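Local coordinates for PA0833-PD protein (Pseudomonas aeruginosa PAO1, PDB 6JFW) that probably binds peptidoglycan through this periplasmic OmpA C-like domain, which would tether the outer membrane to the cell wall, at residues T66-G71 and E134-P139; G77-N82 and M112-P117. All blocks are in the same frame, centred on the assembly; numbering follows the deposited sequence.

Contact 1: T66-G71 and E134-P139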
ATOM      1  N   THR A  66     -10.972   9.188   0.238  1.00 12.12           N
ATOM      2  CA  THR A  66      -9.821   9.309   1.116  1.00 19.11           C
ATOM      3  C   THR A  66      -8.832   8.199   0.810  1.00 14.43           C
ATOM      4  O   THR A  66      -9.201   7.119   0.342  1.00 17.34           O
ATOM      5  CB  THR A  66     -10.209   9.236   2.595  1.00 25.96           C
ATOM      6  OG1 THR A  66     -10.800   7.960   2.875  1.00 22.77           O
ATOM      7  CG2 THR A  66     -11.173  10.340   2.956  1.00 18.91           C
ATOM      8  N   ILE A  67      -7.565   8.472   1.095  1.00 13.62           N
ATOM      9  CA  ILE A  67      -6.479   7.541   0.835  1.00 12.57           C
ATOM     10  C   ILE A  67      -5.851   7.182   2.173  1.00 18.23           C
ATOM     11  O   ILE A  67      -5.320   8.054   2.871  1.00 18.70           O
ATOM     12  CB  ILE A  67      -5.451   8.140  -0.135  1.00 15.39           C
ATOM     13  CG1 ILE A  67      -6.160   8.554  -1.427  1.00 19.71           C
ATOM     14  CG2 ILE A  67      -4.340   7.143  -0.420  1.00 15.65           C
ATOM     15  CD1 ILE A  67      -5.428   9.589  -2.242  1.00 22.44           C
ATOM     16  N   GLU A  68      -5.938   5.905   2.537  1.00 15.96           N
ATOM     17  CA  GLU A  68      -5.409   5.394   3.794  1.00 13.32           C
ATOM     18  C   GLU A  68      -4.289   4.416   3.477  1.00 17.33           C
ATOM     19  O   GLU A  68      -4.527   3.381   2.846  1.00 20.76           O
ATOM     20  CB  GLU A  68      -6.506   4.708   4.610  1.00 19.44           C
ATOM     21  CG  GLU A  68      -6.203   4.623   6.089  1.00 37.84           C
ATOM     22  CD  GLU A  68      -6.713   3.347   6.732  1.00 43.54           C
ATOM     23  OE1 GLU A  68      -7.260   2.488   6.011  1.00 33.75           O
ATOM     24  OE2 GLU A  68      -6.566   3.207   7.965  1.00 43.39           O
ATOM     25  N   ILE A  69      -3.076   4.741   3.909  1.00 12.35           N
ATOM     26  CA  ILE A  69      -1.900   3.919   3.648  1.00 12.24           C
ATOM     27  C   ILE A  69      -1.534   3.202   4.938  1.00 17.02           C
ATOM     28  O   ILE A  69      -1.288   3.842   5.967  1.00 14.42           O
ATOM     29  CB  ILE A  69      -0.731   4.759   3.118  1.00 12.90           C
ATOM     30  CG1 ILE A  69      -1.160   5.484   1.840  1.00 11.85           C
ATOM     31  CG2 ILE A  69       0.478   3.877   2.851  1.00  8.62           C
ATOM     32  CD1 ILE A  69      -0.276   6.647   1.469  1.00 13.55           C
ATOM     33  N   VAL A  70      -1.509   1.875   4.888  1.00 11.78           N
ATOM     34  CA  VAL A  70      -1.338   1.048   6.076  1.00 12.96           C
ATOM     35  C   VAL A  70      -0.197   0.072   5.825  1.00 11.06           C
ATOM     36  O   VAL A  70      -0.223  -0.679   4.843  1.00 13.34           O
ATOM     37  CB  VAL A  70      -2.628   0.292   6.433  1.00 17.41           C
ATOM     38  CG1 VAL A  70      -2.433  -0.487   7.702  1.00 18.30           C
ATOM     39  CG2 VAL A  70      -3.797   1.260   6.574  1.00 18.66           C
ATOM     40  N   GLY A  71       0.796   0.083   6.709  1.00 12.22           N
ATOM     41  CA  GLY A  71       1.910  -0.840   6.633  1.00 12.64           C
ATOM     42  C   GLY A  71       1.688  -2.048   7.526  1.00 14.06           C
ATOM     43  O   GLY A  71       1.076  -1.950   8.587  1.00 16.10           O
ATOM     44  N   GLU A 134      -0.743  -1.563   2.301  1.00 14.26           N
ATOM     45  CA  GLU A 134      -2.077  -1.525   1.725  1.00 12.40           C
ATOM     46  C   GLU A 134      -2.522  -0.079   1.562  1.00 14.91           C
ATOM     47  O   GLU A 134      -2.313   0.750   2.454  1.00 15.32           O
ATOM     48  CB  GLU A 134      -3.073  -2.296   2.598  1.00 15.07           C
ATOM     49  CG  GLU A 134      -2.788  -3.789   2.644  1.00 16.88           C
ATOM     50  CD  GLU A 134      -3.811  -4.586   3.437  1.00 24.10           C
ATOM     51  OE1 GLU A 134      -4.792  -3.992   3.933  1.00 19.62           O
ATOM     52  OE2 GLU A 134      -3.639  -5.820   3.544  1.00 20.45           O
ATOM     53  N   VAL A 135      -3.116   0.223   0.412  1.00 11.61           N
ATOM     54  CA  VAL A 135      -3.703   1.530   0.136  1.00 13.24           C
ATOM     55  C   VAL A 135      -5.206   1.334   0.019  1.00 16.13           C
ATOM     56  O   VAL A 135      -5.687   0.713  -0.937  1.00 17.78           O
ATOM     57  CB  VAL A 135      -3.134   2.166  -1.138  1.00 15.00           C
ATOM     58  CG1 VAL A 135      -3.754   3.542  -1.356  1.00 19.71           C
ATOM     59  CG2 VAL A 135      -1.620   2.259  -1.063  1.00 10.96           C
ATOM     60  N   ASN A 136      -5.950   1.859   0.985  1.00 10.83           N
ATOM     61  CA  ASN A 136      -7.403   1.775   0.982  1.00 13.65           C
ATOM     62  C   ASN A 136      -7.987   3.081   0.459  1.00 18.82           C
ATOM     63  O   ASN A 136      -7.637   4.163   0.944  1.00 16.67           O
ATOM     64  CB  ASN A 136      -7.938   1.476   2.383  1.00 20.50           C
ATOM     65  CG  ASN A 136      -7.315   0.231   2.990  1.00 28.53           C
ATOM     66  OD1 ASN A 136      -7.461  -0.870   2.460  1.00 25.54           O
ATOM     67  ND2 ASN A 136      -6.625   0.401   4.112  1.00 25.56           N
ATOM     68  N   LEU A 137      -8.866   2.974  -0.535  1.00 13.41           N
ATOM     69  CA  LEU A 137      -9.573   4.116  -1.105  1.00 16.27           C
ATOM     70  C   LEU A 137     -11.037   4.007  -0.698  1.00 18.47           C
ATOM     71  O   LEU A 137     -11.748   3.100  -1.144  1.00 19.65           O
ATOM     72  CB  LEU A 137      -9.426   4.155  -2.626  1.00 15.49           C
ATOM     73  CG  LEU A 137      -8.015   4.177  -3.225  1.00 17.38           C
ATOM     74  CD1 LEU A 137      -8.078   4.062  -4.743  1.00 21.35           C
ATOM     75  CD2 LEU A 137      -7.266   5.434  -2.820  1.00 20.73           C
ATOM     76  N   ARG A 138     -11.481   4.924   0.150  1.00 15.22           N
ATOM     77  CA  ARG A 138     -12.833   4.944   0.661  1.00 18.07           C
ATOM     78  C   ARG A 138     -13.603   6.132   0.117  1.00 16.87           C
ATOM     79  O   ARG A 138     -13.131   7.267   0.254  1.00 17.95           O
ATOM     80  CB  ARG A 138     -12.802   5.025   2.156  1.00 21.16           C
ATOM     81  CG  ARG A 138     -14.119   5.272   2.656  1.00 37.02           C
ATOM     82  CD  ARG A 138     -14.038   5.009   4.060  1.00 42.92           C
ATOM     83  NE  ARG A 138     -14.909   3.841   4.317  1.00 51.17           N
ATOM     84  CZ  ARG A 138     -14.744   2.972   5.288  1.00 60.83           C
ATOM     85  NH1 ARG A 138     -13.696   3.116   6.067  1.00 58.64           N
ATOM     86  NH2 ARG A 138     -15.495   1.866   5.521  1.00 53.33           N
ATOM     87  N   PRO A 139     -14.785   5.938  -0.475  1.00 19.63           N
ATOM     88  CA  PRO A 139     -15.522   7.085  -1.017  1.00 25.56           C
ATOM     89  C   PRO A 139     -15.927   8.043   0.092  1.00 29.56           C
ATOM     90  O   PRO A 139     -16.117   7.653   1.245  1.00 25.79           O
ATOM     91  CB  PRO A 139     -16.752   6.449  -1.680  1.00 29.01           C
ATOM     92  CG  PRO A 139     -16.480   4.980  -1.735  1.00 30.93           C
ATOM     93  CD  PRO A 139     -15.550   4.686  -0.600  1.00 22.07           C
TER

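Contact 2: G77-N82 and M112-P117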
ATOM      1  N   GLY A  77       9.678 -11.167  15.718  1.00 39.69           N
ATOM      2  CA  GLY A  77      10.212 -10.027  16.432  1.00 31.92           C
ATOM      3  C   GLY A  77       9.195  -9.340  17.320  1.00 36.54           C
ATOM      4  O   GLY A  77       8.046  -9.765  17.484  1.00 36.07           O
ATOM      5  N   SER A  78       9.649  -8.233  17.901  1.00 31.28           N
ATOM      6  CA  SER A  78       8.852  -7.497  18.872  1.00 30.82           C
ATOM      7  C   SER A  78       7.703  -6.762  18.197  1.00 32.09           C
ATOM      8  O   SER A  78       7.818  -6.278  17.068  1.00 30.43           O
ATOM      9  CB  SER A  78       9.726  -6.497  19.627  1.00 24.86           C
ATOM     10  OG  SER A  78       8.946  -5.430  20.141  1.00 36.14           O
ATOM     11  N   ARG A  79       6.581  -6.672  18.913  1.00 28.54           N
ATOM     12  CA  ARG A  79       5.440  -5.937  18.382  1.00 34.29           C
ATOM     13  C   ARG A  79       5.771  -4.462  18.215  1.00 32.64           C
ATOM     14  O   ARG A  79       5.468  -3.862  17.177  1.00 29.49           O
ATOM     15  CB  ARG A  79       4.235  -6.109  19.291  1.00 32.18           C
ATOM     16  CG  ARG A  79       3.121  -5.185  18.925  1.00 38.58           C
ATOM     17  CD  ARG A  79       1.925  -5.490  19.753  1.00 45.71           C
ATOM     18  NE  ARG A  79       1.324  -6.711  19.226  1.00 47.45           N
ATOM     19  CZ  ARG A  79       0.270  -6.761  18.410  1.00 50.98           C
ATOM     20  NH1 ARG A  79      -0.323  -5.631  18.028  1.00 51.68           N
ATOM     21  NH2 ARG A  79      -0.179  -7.941  17.978  1.00 52.06           N
ATOM     22  N   GLN A  80       6.390  -3.851  19.232  1.00 23.34           N
ATOM     23  CA  GLN A  80       6.810  -2.456  19.128  1.00 26.37           C
ATOM     24  C   GLN A  80       7.701  -2.241  17.911  1.00 26.32           C
ATOM     25  O   GLN A  80       7.515  -1.281  17.153  1.00 26.85           O
ATOM     26  CB  GLN A  80       7.539  -2.025  20.402  1.00 39.09           C
ATOM     27  CG  GLN A  80       8.592  -0.938  20.170  1.00 50.04           C
ATOM     28  CD  GLN A  80       9.305  -0.523  21.442  1.00 61.02           C
ATOM     29  OE1 GLN A  80      10.533  -0.584  21.527  1.00 64.01           O
ATOM     30  NE2 GLN A  80       8.539  -0.091  22.435  1.00 62.86           N
ATOM     31  N   HIS A  81       8.675  -3.130  17.707  1.00 22.60           N
ATOM     32  CA  HIS A  81       9.610  -2.964  16.599  1.00 24.24           C
ATOM     33  C   HIS A  81       8.914  -3.130  15.254  1.00 27.84           C
ATOM     34  O   HIS A  81       9.227  -2.416  14.294  1.00 24.03           O
ATOM     35  CB  HIS A  81      10.762  -3.959  16.737  1.00 28.23           C
ATOM     36  CG  HIS A  81      11.871  -3.741  15.757  1.00 31.31           C
ATOM     37  ND1 HIS A  81      12.532  -2.538  15.637  1.00 37.06           N
ATOM     38  CD2 HIS A  81      12.435  -4.574  14.851  1.00 31.66           C
ATOM     39  CE1 HIS A  81      13.456  -2.638  14.698  1.00 35.73           C
ATOM     40  NE2 HIS A  81      13.419  -3.863  14.205  1.00 40.17           N
ATOM     41  N   ASN A  82       7.964  -4.065  15.166  1.00 18.72           N
ATOM     42  CA  ASN A  82       7.244  -4.283  13.913  1.00 22.33           C
ATOM     43  C   ASN A  82       6.344  -3.102  13.575  1.00 20.49           C
ATOM     44  O   ASN A  82       6.246  -2.705  12.408  1.00 23.49           O
ATOM     45  CB  ASN A  82       6.420  -5.565  13.996  1.00 21.10           C
ATOM     46  CG  ASN A  82       7.261  -6.808  13.826  1.00 28.84           C
ATOM     47  OD1 ASN A  82       8.298  -6.783  13.164  1.00 30.25           O
ATOM     48  ND2 ASN A  82       6.816  -7.908  14.420  1.00 33.65           N
ATOM     49  N   MET A 112       0.672  -1.103  11.275  1.00 22.95           N
ATOM     50  CA  MET A 112      -0.130  -2.047  12.034  1.00 21.17           C
ATOM     51  C   MET A 112       0.672  -3.235  12.526  1.00 21.26           C
ATOM     52  O   MET A 112       0.119  -4.091  13.226  1.00 26.69           O
ATOM     53  CB  MET A 112      -1.313  -2.531  11.192  1.00 23.42           C
ATOM     54  CG  MET A 112      -2.322  -1.441  10.953  1.00 33.09           C
ATOM     55  SD  MET A 112      -3.812  -1.715  11.904  1.00 56.71           S
ATOM     56  CE  MET A 112      -4.654  -2.849  10.816  1.00 30.90           C
ATOM     57  N   GLY A 113       1.959  -3.298  12.197  1.00 21.14           N
ATOM     58  CA  GLY A 113       2.790  -4.413  12.565  1.00 19.59           C
ATOM     59  C   GLY A 113       2.180  -5.730  12.139  1.00 18.06           C
ATOM     60  O   GLY A 113       1.706  -5.894  11.011  1.00 17.46           O
ATOM     61  N   PRO A 114       2.148  -6.691  13.063  1.00 17.87           N
ATOM     62  CA  PRO A 114       1.705  -8.045  12.721  1.00 13.30           C
ATOM     63  C   PRO A 114       0.199  -8.251  12.738  1.00 18.35           C
ATOM     64  O   PRO A 114      -0.248  -9.384  12.527  1.00 23.23           O
ATOM     65  CB  PRO A 114       2.388  -8.906  13.798  1.00 16.38           C
ATOM     66  CG  PRO A 114       2.740  -7.957  14.926  1.00 22.38           C
ATOM     67  CD  PRO A 114       2.466  -6.549  14.493  1.00 20.42           C
ATOM     68  N   ASP A 115      -0.598  -7.211  12.967  1.00 18.43           N
ATOM     69  CA  ASP A 115      -2.042  -7.393  13.010  1.00 18.47           C
ATOM     70  C   ASP A 115      -2.605  -7.616  11.608  1.00 19.18           C
ATOM     71  O   ASP A 115      -2.018  -7.221  10.598  1.00 18.89           O
ATOM     72  CB  ASP A 115      -2.723  -6.192  13.662  1.00 24.57           C
ATOM     73  CG  ASP A 115      -2.421  -6.086  15.142  1.00 35.71           C
ATOM     74  OD1 ASP A 115      -2.166  -7.133  15.773  1.00 35.46           O
ATOM     75  OD2 ASP A 115      -2.441  -4.956  15.674  1.00 39.47           O
ATOM     76  N   GLN A 116      -3.770  -8.255  11.570  1.00 13.57           N
ATOM     77  CA  GLN A 116      -4.453  -8.612  10.331  1.00 14.76           C
ATOM     78  C   GLN A 116      -3.535  -9.292   9.303  1.00 19.93           C
ATOM     79  O   GLN A 116      -3.398  -8.799   8.182  1.00 22.88           O
ATOM     80  CB  GLN A 116      -5.111  -7.385   9.716  1.00 21.17           C
ATOM     81  CG  GLN A 116      -6.078  -6.649  10.619  1.00 15.27           C
ATOM     82  CD  GLN A 116      -6.710  -5.460   9.922  1.00 29.33           C
ATOM     83  OE1 GLN A 116      -6.155  -4.921   8.964  1.00 22.30           O
ATOM     84  NE2 GLN A 116      -7.879  -5.046  10.397  1.00 23.92           N
ATOM     85  N   PRO A 117      -2.911 -10.412   9.660  1.00 18.39           N
ATOM     86  CA  PRO A 117      -2.150 -11.148   8.641  1.00 18.42           C
ATOM     87  C   PRO A 117      -3.082 -11.634   7.541  1.00 20.10           C
ATOM     88  O   PRO A 117      -4.229 -12.006   7.797  1.00 20.15           O
ATOM     89  CB  PRO A 117      -1.532 -12.316   9.422  1.00 16.57           C
ATOM     90  CG  PRO A 117      -2.340 -12.437  10.660  1.00 20.06           C
ATOM     91  CD  PRO A 117      -2.844 -11.067  10.978  1.00 20.21           C
TER

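Contact 1: T66-G71 and E134-P139
E68 and N136 face each other across two antiparallel strands, 66-71 and 134-139, as a hydrogen-bonded pair joined by both backbone and side chains. The pairs T66-R138, E68-N136 and V70-E134 each make two backbone bonds. From the backbone outward, CB of E68 lies 3.9 Å from N136 O. CG stands anti to the backbone N (chi1 -158°), and a bend at the next bond swings the carboxylate alongside the asparagine, where E68 OE1 accepts from N136 ND2 at 2.9 Å. That N-H comes from above the carboxylate plane and the bond is bent (141° at the hydrogen). N136 ND2 also has V70 CG2 3.8 Å away, the valine and asparagine side chains crossing obliquely. On the same sheet face E134 uses its carboxylate on R132, outside the pair.

The other face is apolar, as suits side chains that are buried. I67 CG1 meets L137 CD2 at 3.6 Å and I67 CG2 meets V135 CG1 at 3.8 Å, while I69 beside them packs on A90, A94 and L97 of helix 79-99.

The chemistry implies a two-faced pair of adjacent inner strands in the OmpA C-like sheet: one face wholly apolar, the other mostly polar with V70 among the polar groups. There the amide-carboxylate bond adds a seventh, less ideal link to the six of the backbone, at a partly exposed position.

Contact 2: G77-N82 and M112-P117
R79 and D115 form a salt bridge that ties the first turn of helix 79-99 to the loop after strand 107-111. The guanidinium meets the carboxylate end-on: R79 NH2 donates to D115 OD1 at 3.1 Å and R79 NH1 to D115 OD2 at 3.2 Å, with a weak third bond from NH1 to OD1. Both main bonds lie in the guanidinium plane and reach the oxygens on their syn sides, but the nitrogens stand well out of the carboxylate plane: the two flat groups are turned 40° apart and the fork is twisted. The arginine chain leaves its backbone with CG opposite N (chi1 170°) and bends at chi3 to bring its end across to the loop. A second polar link runs through S86, whose OG bonds both N82 O and G113 N and so bridges helix to turn.

P114 CG lies over one guanidinium face, 4.2 Å from R79 NH2 and offset toward the rim. Inward, N82 CB rests 4.1 Å from P114 CD, and N82 ND2 is engaged by T76 O. G113 CA also lies 4.1 Å from N82 CB. G113 and P114 are the central residues of a type II' turn from M112 to D115; glycine suits the first of these places, readily adopting the positive phi (53°), and the phi of P114 is compatible with its ring. S78 caps the helix, its OG accepting a weak bond from H81 N.

Chemically this is a graded join: a charged clasp at an exposed arginine, then proline packing, then a buried asparagine resting beside a glycine turn.

Overall arrangement
Contact 2 is nested within the loop closed by contact 1: strand 65-72 runs out of the sheet into the loop that leads to helix 79-99, and strand 107-111 returns on the other side of 65-72 from strand 132-139. Their centres are about 19 Å apart, yet they touch where G71 O lies 2.8 Å from M112 N, a probable hydrogen bond, and V70 CG1 packs 3.4 Å from M112 CG. The centre of contact 1 is about 7 Å from the centre of the chain, that of contact 2 about 16 Å. The loop between strand 65-72 and helix 79-99, together with the start of that helix, probably lines the peptidoglycan pocket, as in relatives, and contact 2 lies beside it.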